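Local coordinates for importin subunit beta-1 (Saccharomyces cerevisiae, PDB 5OWU), which carries proteins into the nucleus by associating with importin alpha, which recognises the classical nuclear localization signal of the cargo, at residues A[289-301]-A[312-325]. Numbering follows the deposited sequence.
Sequences FWSTICEEEIDIA and LQSYNFALSSIKDV
Glu297, on a helix of HEAT repeat 7, offers its carboxylate to the backbone N-H groups of Phe317 and Ala318 in the first turn of the opening helix of HEAT repeat 8, a worked example of a buried carboxylate receiving the N-H groups at a helix start in an alpha-solenoid. The two helix segments run at 141° to each other. The Glu297 chain, extended beyond CG, presents its oxygens to successive amides: OE2 takes Phe317 N at 2.7 Å through its syn lone pair, while OE1 receives a weak bond from Ala318 N at 3.3 Å. Tyr256 OH also bonds OE2, and Asn361 ND2 and a water that accepts from Leu319 N donate to OE1; two bonds at OE2 and three at OE1 should fix the carboxylate's rotation. With an alanine at Glu297, the N-H groups of Phe317 and Ala318 would probably lose their acceptor, Tyr256 OH a partner, and a gap would open beside Ser314 OG. Glu297 and Ile293 both cross the Phe317 side chain at about a right angle; the carboxylate plane is turned 19° from the ring, and Ile293 CG2 lies at the ring's edge, 3.7 Å from Phe317 CB. Farther along, Trp290 and Val325 approach from opposite directions; Val325 CG2 makes a CH-pi contact over the six-membered ring, and Ile293 CD1 backs the other face. Trp290 NE1 is bonded to Thr271 OG1. At the indole's far corner, Trp290 CH2 lies 3.4 Å from Ser321 OG, a hydroxyl that donates to Phe317 O at 2.7 Å.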
ATOM      1  N   PHE A 289      13.199   3.173 -15.687  1.00 33.33           N
ATOM      2  CA  PHE A 289      13.777   4.502 -15.490  1.00 30.33           C
ATOM      3  C   PHE A 289      12.802   5.606 -15.902  1.00 30.84           C
ATOM      4  O   PHE A 289      12.590   6.592 -15.170  1.00 30.51           O
ATOM      5  CB  PHE A 289      15.079   4.615 -16.279  1.00 36.24           C
ATOM      6  CG  PHE A 289      15.795   5.909 -16.062  1.00 34.45           C
ATOM      7  CD1 PHE A 289      16.327   6.202 -14.826  1.00 34.22           C
ATOM      8  CD2 PHE A 289      15.926   6.832 -17.080  1.00 35.88           C
ATOM      9  CE1 PHE A 289      16.989   7.382 -14.602  1.00 34.97           C
ATOM     10  CE2 PHE A 289      16.595   8.028 -16.858  1.00 38.19           C
ATOM     11  CZ  PHE A 289      17.120   8.298 -15.612  1.00 40.12           C
ATOM     12  N   TRP A 290      12.192   5.468 -17.080  1.00 34.54           N
ATOM     13  CA  TRP A 290      11.306   6.542 -17.517  1.00 31.61           C
ATOM     14  C   TRP A 290      10.007   6.566 -16.715  1.00 32.10           C
ATOM     15  O   TRP A 290       9.449   7.648 -16.474  1.00 27.47           O
ATOM     16  CB  TRP A 290      11.062   6.434 -19.021  1.00 27.27           C
ATOM     17  CG  TRP A 290      12.216   7.033 -19.753  1.00 37.68           C
ATOM     18  CD1 TRP A 290      13.286   6.376 -20.289  1.00 31.56           C
ATOM     19  CD2 TRP A 290      12.442   8.428 -19.985  1.00 29.39           C
ATOM     20  NE1 TRP A 290      14.160   7.279 -20.850  1.00 30.22           N
ATOM     21  CE2 TRP A 290      13.666   8.544 -20.673  1.00 29.71           C
ATOM     22  CE3 TRP A 290      11.728   9.591 -19.675  1.00 27.74           C
ATOM     23  CZ2 TRP A 290      14.181   9.771 -21.069  1.00 29.05           C
ATOM     24  CZ3 TRP A 290      12.244  10.807 -20.062  1.00 29.19           C
ATOM     25  CH2 TRP A 290      13.461  10.888 -20.752  1.00 30.77           C
ATOM     26  N   SER A 291       9.541   5.406 -16.241  1.00 32.01           N
ATOM     27  CA  SER A 291       8.398   5.400 -15.337  1.00 28.63           C
ATOM     28  C   SER A 291       8.725   6.134 -14.045  1.00 29.64           C
ATOM     29  O   SER A 291       7.887   6.871 -13.517  1.00 29.04           O
ATOM     30  CB  SER A 291       7.948   3.967 -15.045  1.00 35.67           C
ATOM     31  OG  SER A 291       7.327   3.382 -16.182  1.00 32.44           O
ATOM     32  N   THR A 292       9.939   5.950 -13.520  1.00 29.44           N
ATOM     33  CA  THR A 292      10.331   6.688 -12.320  1.00 30.90           C
ATOM     34  C   THR A 292      10.277   8.189 -12.572  1.00 31.59           C
ATOM     35  O   THR A 292       9.722   8.951 -11.764  1.00 33.86           O
ATOM     36  CB  THR A 292      11.731   6.267 -11.867  1.00 28.27           C
ATOM     37  OG1 THR A 292      11.742   4.865 -11.571  1.00 32.09           O
ATOM     38  CG2 THR A 292      12.138   7.017 -10.623  1.00 28.71           C
ATOM     39  N   ILE A 293      10.836   8.636 -13.702  1.00 27.69           N
ATOM     40  CA  ILE A 293      10.751  10.059 -14.044  1.00 26.36           C
ATOM     41  C   ILE A 293       9.301  10.536 -14.034  1.00 29.78           C
ATOM     42  O   ILE A 293       8.962  11.552 -13.408  1.00 28.30           O
ATOM     43  CB  ILE A 293      11.410  10.323 -15.407  1.00 27.29           C
ATOM     44  CG1 ILE A 293      12.923  10.127 -15.297  1.00 30.93           C
ATOM     45  CG2 ILE A 293      11.092  11.733 -15.892  1.00 28.34           C
ATOM     46  CD1 ILE A 293      13.657  10.230 -16.632  1.00 39.04           C
ATOM     47  N   CYS A 294       8.433   9.843 -14.770  1.00 27.19           N
ATOM     48  CA  CYS A 294       7.040  10.276 -14.837  1.00 29.25           C
ATOM     49  C   CYS A 294       6.411  10.334 -13.450  1.00 28.04           C
ATOM     50  O   CYS A 294       5.708  11.292 -13.120  1.00 32.16           O
ATOM     51  CB  CYS A 294       6.234   9.347 -15.745  1.00 25.60           C
ATOM     52  SG  CYS A 294       6.576   9.568 -17.492  1.00 31.73           S
ATOM     53  N   GLU A 295       6.638   9.305 -12.630  1.00 26.68           N
ATOM     54  CA  GLU A 295       6.050   9.287 -11.292  1.00 32.88           C
ATOM     55  C   GLU A 295       6.484  10.501 -10.486  1.00 41.21           C
ATOM     56  O   GLU A 295       5.673  11.106  -9.764  1.00 30.06           O
ATOM     57  CB  GLU A 295       6.440   8.001 -10.559  1.00 30.05           C
ATOM     58  CG  GLU A 295       5.878   6.744 -11.191  1.00 40.23           C
ATOM     59  CD  GLU A 295       6.504   5.483 -10.629  1.00 49.36           C
ATOM     60  OE1 GLU A 295       7.347   5.597  -9.716  1.00 51.35           O
ATOM     61  OE2 GLU A 295       6.158   4.381 -11.107  1.00 55.11           O
ATOM     62  N   GLU A 296       7.765  10.873 -10.595  1.00 33.42           N
ATOM     63  CA  GLU A 296       8.254  12.010  -9.825  1.00 35.25           C
ATOM     64  C   GLU A 296       7.642  13.309 -10.332  1.00 36.12           C
ATOM     65  O   GLU A 296       7.273  14.180  -9.535  1.00 35.26           O
ATOM     66  CB  GLU A 296       9.785  12.077  -9.874  1.00 33.57           C
ATOM     67  CG  GLU A 296      10.502  10.934  -9.155  1.00 46.63           C
ATOM     68  CD  GLU A 296      10.033  10.727  -7.712  1.00 52.06           C
ATOM     69  OE1 GLU A 296       9.829  11.727  -6.985  1.00 38.77           O
ATOM     70  OE2 GLU A 296       9.861   9.554  -7.311  1.00 43.72           O
ATOM     71  N   GLU A 297       7.506  13.455 -11.652  1.00 33.04           N
ATOM     72  CA  GLU A 297       6.947  14.697 -12.175  1.00 38.18           C
ATOM     73  C   GLU A 297       5.449  14.808 -11.890  1.00 27.48           C
ATOM     74  O   GLU A 297       4.943  15.913 -11.637  1.00 32.63           O
ATOM     75  CB  GLU A 297       7.271  14.803 -13.668  1.00 34.89           C
ATOM     76  CG  GLU A 297       8.788  14.888 -13.873  1.00 32.81           C
ATOM     77  CD  GLU A 297       9.235  15.051 -15.314  1.00 36.82           C
ATOM     78  OE1 GLU A 297       8.476  14.717 -16.243  1.00 33.64           O
ATOM     79  OE2 GLU A 297      10.372  15.518 -15.509  1.00 33.88           O
ATOM     80  N   ILE A 298       4.732  13.683 -11.879  1.00 28.32           N
ATOM     81  CA  ILE A 298       3.331  13.711 -11.464  1.00 36.36           C
ATOM     82  C   ILE A 298       3.231  14.101  -9.995  1.00 32.35           C
ATOM     83  O   ILE A 298       2.374  14.906  -9.606  1.00 36.09           O
ATOM     84  CB  ILE A 298       2.657  12.353 -11.738  1.00 29.41           C
ATOM     85  CG1 ILE A 298       2.584  12.086 -13.241  1.00 32.29           C
ATOM     86  CG2 ILE A 298       1.232  12.316 -11.141  1.00 37.12           C
ATOM     87  CD1 ILE A 298       2.302  10.627 -13.618  1.00 27.66           C
ATOM     88  N   ASP A 299       4.109  13.549  -9.153  1.00 34.06           N
ATOM     89  CA  ASP A 299       4.066  13.899  -7.734  1.00 46.57           C
ATOM     90  C   ASP A 299       4.390  15.370  -7.516  1.00 45.49           C
ATOM     91  O   ASP A 299       3.794  16.019  -6.646  1.00 40.41           O
ATOM     92  CB  ASP A 299       5.027  13.019  -6.936  1.00 43.98           C
ATOM     93  CG  ASP A 299       4.545  11.587  -6.835  1.00 58.63           C
ATOM     94  OD1 ASP A 299       3.334  11.355  -7.057  1.00 63.10           O
ATOM     95  OD2 ASP A 299       5.370  10.697  -6.535  1.00 61.61           O
ATOM     96  N   ILE A 300       5.324  15.915  -8.301  1.00 38.67           N
ATOM     97  CA  ILE A 300       5.624  17.344  -8.218  1.00 41.69           C
ATOM     98  C   ILE A 300       4.387  18.155  -8.569  1.00 47.92           C
ATOM     99  O   ILE A 300       4.018  19.097  -7.857  1.00 46.29           O
ATOM    100  CB  ILE A 300       6.810  17.701  -9.137  1.00 38.10           C
ATOM    101  CG1 ILE A 300       8.097  17.061  -8.616  1.00 42.24           C
ATOM    102  CG2 ILE A 300       6.985  19.224  -9.247  1.00 37.71           C
ATOM    103  CD1 ILE A 300       9.259  17.115  -9.609  1.00 44.16           C
ATOM    104  N   ALA A 301       3.729  17.807  -9.676  1.00 35.15           N
ATOM    105  CA  ALA A 301       2.527  18.536 -10.067  1.00 44.47           C
ATOM    106  C   ALA A 301       1.475  18.488  -8.964  1.00 54.53           C
ATOM    107  O   ALA A 301       0.873  19.511  -8.623  1.00 54.17           O
ATOM    108  CB  ALA A 301       1.966  17.970 -11.373  1.00 52.85           C
ATOM    109  N   LEU A 312       9.512  23.062  -4.978  1.00 78.02           N
ATOM    110  CA  LEU A 312       9.722  22.009  -5.965  1.00 75.52           C
ATOM    111  C   LEU A 312       9.422  22.512  -7.371  1.00 69.70           C
ATOM    112  O   LEU A 312       8.474  23.268  -7.591  1.00 70.80           O
ATOM    113  CB  LEU A 312       8.840  20.797  -5.650  1.00 69.74           C
ATOM    114  CG  LEU A 312       9.241  19.890  -4.485  1.00 76.85           C
ATOM    115  CD1 LEU A 312       8.243  18.744  -4.363  1.00 72.09           C
ATOM    116  CD2 LEU A 312      10.658  19.347  -4.649  1.00 77.24           C
ATOM    117  N   GLN A 313      10.242  22.075  -8.325  1.00 63.18           N
ATOM    118  CA  GLN A 313      10.100  22.471  -9.719  1.00 62.60           C
ATOM    119  C   GLN A 313      10.319  21.259 -10.611  1.00 51.63           C
ATOM    120  O   GLN A 313      11.292  20.519 -10.432  1.00 48.60           O
ATOM    121  CB  GLN A 313      11.096  23.581 -10.082  1.00 70.18           C
ATOM    122  CG  GLN A 313      12.526  23.312  -9.612  1.00 73.42           C
ATOM    123  CD  GLN A 313      13.550  24.229 -10.265  1.00 81.16           C
ATOM    124  OE1 GLN A 313      13.262  24.905 -11.254  1.00 74.52           O
ATOM    125  NE2 GLN A 313      14.759  24.251  -9.711  1.00 86.05           N
ATOM    126  N   SER A 314       9.418  21.052 -11.565  1.00 45.24           N
ATOM    127  CA  SER A 314       9.616  20.016 -12.566  1.00 44.10           C
ATOM    128  C   SER A 314      10.507  20.540 -13.682  1.00 36.21           C
ATOM    129  O   SER A 314      10.379  21.689 -14.110  1.00 44.98           O
ATOM    130  CB  SER A 314       8.278  19.554 -13.139  1.00 40.60           C
ATOM    131  OG  SER A 314       8.458  18.541 -14.117  1.00 37.24           O
ATOM    132  N   TYR A 315      11.428  19.695 -14.133  1.00 33.59           N
ATOM    133  CA  TYR A 315      12.212  19.956 -15.330  1.00 37.43           C
ATOM    134  C   TYR A 315      11.540  19.440 -16.594  1.00 41.13           C
ATOM    135  O   TYR A 315      12.072  19.655 -17.688  1.00 35.85           O
ATOM    136  CB  TYR A 315      13.603  19.329 -15.197  1.00 32.00           C
ATOM    137  CG  TYR A 315      14.397  19.871 -14.035  1.00 35.80           C
ATOM    138  CD1 TYR A 315      14.688  21.227 -13.936  1.00 37.80           C
ATOM    139  CD2 TYR A 315      14.869  19.028 -13.043  1.00 35.10           C
ATOM    140  CE1 TYR A 315      15.418  21.730 -12.866  1.00 44.80           C
ATOM    141  CE2 TYR A 315      15.601  19.517 -11.973  1.00 39.58           C
ATOM    142  CZ  TYR A 315      15.871  20.869 -11.890  1.00 40.23           C
ATOM    143  OH  TYR A 315      16.596  21.352 -10.822  1.00 45.43           O
ATOM    144  N   ASN A 316      10.400  18.751 -16.472  1.00 31.97           N
ATOM    145  CA  ASN A 316       9.622  18.330 -17.633  1.00 38.72           C
ATOM    146  C   ASN A 316      10.437  17.421 -18.548  1.00 37.51           C
ATOM    147  O   ASN A 316      10.421  17.567 -19.773  1.00 34.41           O
ATOM    148  CB  ASN A 316       9.093  19.545 -18.404  1.00 46.80           C
ATOM    149  CG  ASN A 316       8.111  20.370 -17.589  1.00 49.49           C
ATOM    150  OD1 ASN A 316       7.160  19.835 -17.023  1.00 48.13           O
ATOM    151  ND2 ASN A 316       8.349  21.672 -17.511  1.00 47.12           N
ATOM    152  N   PHE A 317      11.160  16.477 -17.946  1.00 35.38           N
ATOM    153  CA  PHE A 317      11.936  15.507 -18.719  1.00 34.31           C
ATOM    154  C   PHE A 317      11.047  14.714 -19.670  1.00 36.25           C
ATOM    155  O   PHE A 317      11.375  14.538 -20.850  1.00 35.25           O
ATOM    156  CB  PHE A 317      12.663  14.544 -17.775  1.00 32.46           C
ATOM    157  CG  PHE A 317      13.750  15.185 -16.948  1.00 32.15           C
ATOM    158  CD1 PHE A 317      14.679  16.033 -17.532  1.00 29.62           C
ATOM    159  CD2 PHE A 317      13.850  14.919 -15.590  1.00 33.44           C
ATOM    160  CE1 PHE A 317      15.681  16.613 -16.773  1.00 34.94           C
ATOM    161  CE2 PHE A 317      14.849  15.499 -14.823  1.00 38.83           C
ATOM    162  CZ  PHE A 317      15.768  16.346 -15.419  1.00 42.13           C
ATOM    163  N   ALA A 318       9.936  14.184 -19.156  1.00 28.85           N
ATOM    164  CA  ALA A 318       9.067  13.338 -19.964  1.00 29.74           C
ATOM    165  C   ALA A 318       8.454  14.131 -21.110  1.00 29.40           C
ATOM    166  O   ALA A 318       8.510  13.711 -22.270  1.00 32.49           O
ATOM    167  CB  ALA A 318       7.976  12.720 -19.089  1.00 32.92           C
ATOM    168  N   LEU A 319       7.881  15.295 -20.798  1.00 30.36           N
ATOM    169  CA  LEU A 319       7.238  16.112 -21.823  1.00 30.69           C
ATOM    170  C   LEU A 319       8.184  16.374 -22.990  1.00 38.34           C
ATOM    171  O   LEU A 319       7.841  16.131 -24.150  1.00 37.93           O
ATOM    172  CB  LEU A 319       6.760  17.427 -21.207  1.00 35.61           C
ATOM    173  CG  LEU A 319       5.945  18.346 -22.117  1.00 45.61           C
ATOM    174  CD1 LEU A 319       4.629  17.699 -22.469  1.00 40.18           C
ATOM    175  CD2 LEU A 319       5.708  19.695 -21.462  1.00 46.98           C
ATOM    176  N   SER A 320       9.399  16.842 -22.690  1.00 43.19           N
ATOM    177  CA  SER A 320      10.356  17.190 -23.735  1.00 47.72           C
ATOM    178  C   SER A 320      10.776  15.979 -24.557  1.00 43.36           C
ATOM    179  O   SER A 320      11.136  16.127 -25.728  1.00 47.84           O
ATOM    180  CB  SER A 320      11.597  17.825 -23.112  1.00 52.61           C
ATOM    181  OG  SER A 320      11.265  18.942 -22.303  1.00 42.07           O
ATOM    182  N   SER A 321      10.764  14.788 -23.963  1.00 32.97           N
ATOM    183  CA  SER A 321      11.324  13.596 -24.590  1.00 37.09           C
ATOM    184  C   SER A 321      10.290  12.733 -25.304  1.00 38.26           C
ATOM    185  O   SER A 321      10.663  11.711 -25.890  1.00 33.03           O
ATOM    186  CB  SER A 321      12.030  12.745 -23.533  1.00 48.00           C
ATOM    187  OG  SER A 321      12.928  13.524 -22.766  1.00 35.83           O
ATOM    188  N   ILE A 322       9.007  13.108 -25.261  1.00 42.62           N
ATOM    189  CA  ILE A 322       7.944  12.255 -25.801  1.00 43.15           C
ATOM    190  C   ILE A 322       8.256  11.833 -27.227  1.00 44.95           C
ATOM    191  O   ILE A 322       8.131  10.653 -27.585  1.00 44.02           O
ATOM    192  CB  ILE A 322       6.590  12.980 -25.726  1.00 45.58           C
ATOM    193  CG1 ILE A 322       6.103  13.032 -24.285  1.00 53.39           C
ATOM    194  CG2 ILE A 322       5.548  12.283 -26.594  1.00 51.92           C
ATOM    195  CD1 ILE A 322       4.893  13.898 -24.093  1.00 60.19           C
ATOM    196  N   LYS A 323       8.633  12.805 -28.064  1.00 35.73           N
ATOM    197  CA  LYS A 323       8.934  12.552 -29.468  1.00 48.20           C
ATOM    198  C   LYS A 323       9.875  11.365 -29.635  1.00 40.57           C
ATOM    199  O   LYS A 323       9.714  10.560 -30.558  1.00 40.07           O
ATOM    200  CB  LYS A 323       9.555  13.808 -30.104  1.00 57.35           C
ATOM    201  CG  LYS A 323       8.619  15.027 -30.227  1.00 69.19           C
ATOM    202  CD  LYS A 323       9.369  16.301 -30.705  1.00 72.97           C
ATOM    203  CE  LYS A 323       8.519  17.583 -30.568  1.00 76.47           C
ATOM    204  NZ  LYS A 323       9.286  18.872 -30.752  1.00 84.73           N
ATOM    205  N   ASP A 324      10.884  11.259 -28.772  1.00 38.59           N
ATOM    206  CA  ASP A 324      11.917  10.237 -28.904  1.00 46.70           C
ATOM    207  C   ASP A 324      11.685   8.991 -28.053  1.00 41.80           C
ATOM    208  O   ASP A 324      12.118   7.904 -28.450  1.00 50.14           O
ATOM    209  CB  ASP A 324      13.278  10.843 -28.546  1.00 50.21           C
ATOM    210  CG  ASP A 324      13.476  12.220 -29.155  1.00 59.18           C
ATOM    211  OD1 ASP A 324      13.041  12.419 -30.306  1.00 47.10           O
ATOM    212  OD2 ASP A 324      14.036  13.110 -28.488  1.00 56.89           O
ATOM    213  N   VAL A 325      11.015   9.113 -26.905  1.00 38.70           N
ATOM    214  CA  VAL A 325      10.823   7.971 -26.013  1.00 36.33           C
ATOM    215  C   VAL A 325       9.615   7.143 -26.437  1.00 40.92           C
ATOM    216  O   VAL A 325       9.673   5.908 -26.483  1.00 33.83           O
ATOM    217  CB  VAL A 325      10.672   8.444 -24.554  1.00 39.27           C
ATOM    218  CG1 VAL A 325      10.283   7.285 -23.661  1.00 42.40           C
ATOM    219  CG2 VAL A 325      11.960   9.077 -24.055  1.00 44.08           C
TER
HETATM  220  O   HOH W   1       7.225  16.113 -18.115  1.00 31.14           O
HETATM  221  O   HOH W   2       5.299  17.826 -13.292  1.00 56.82           O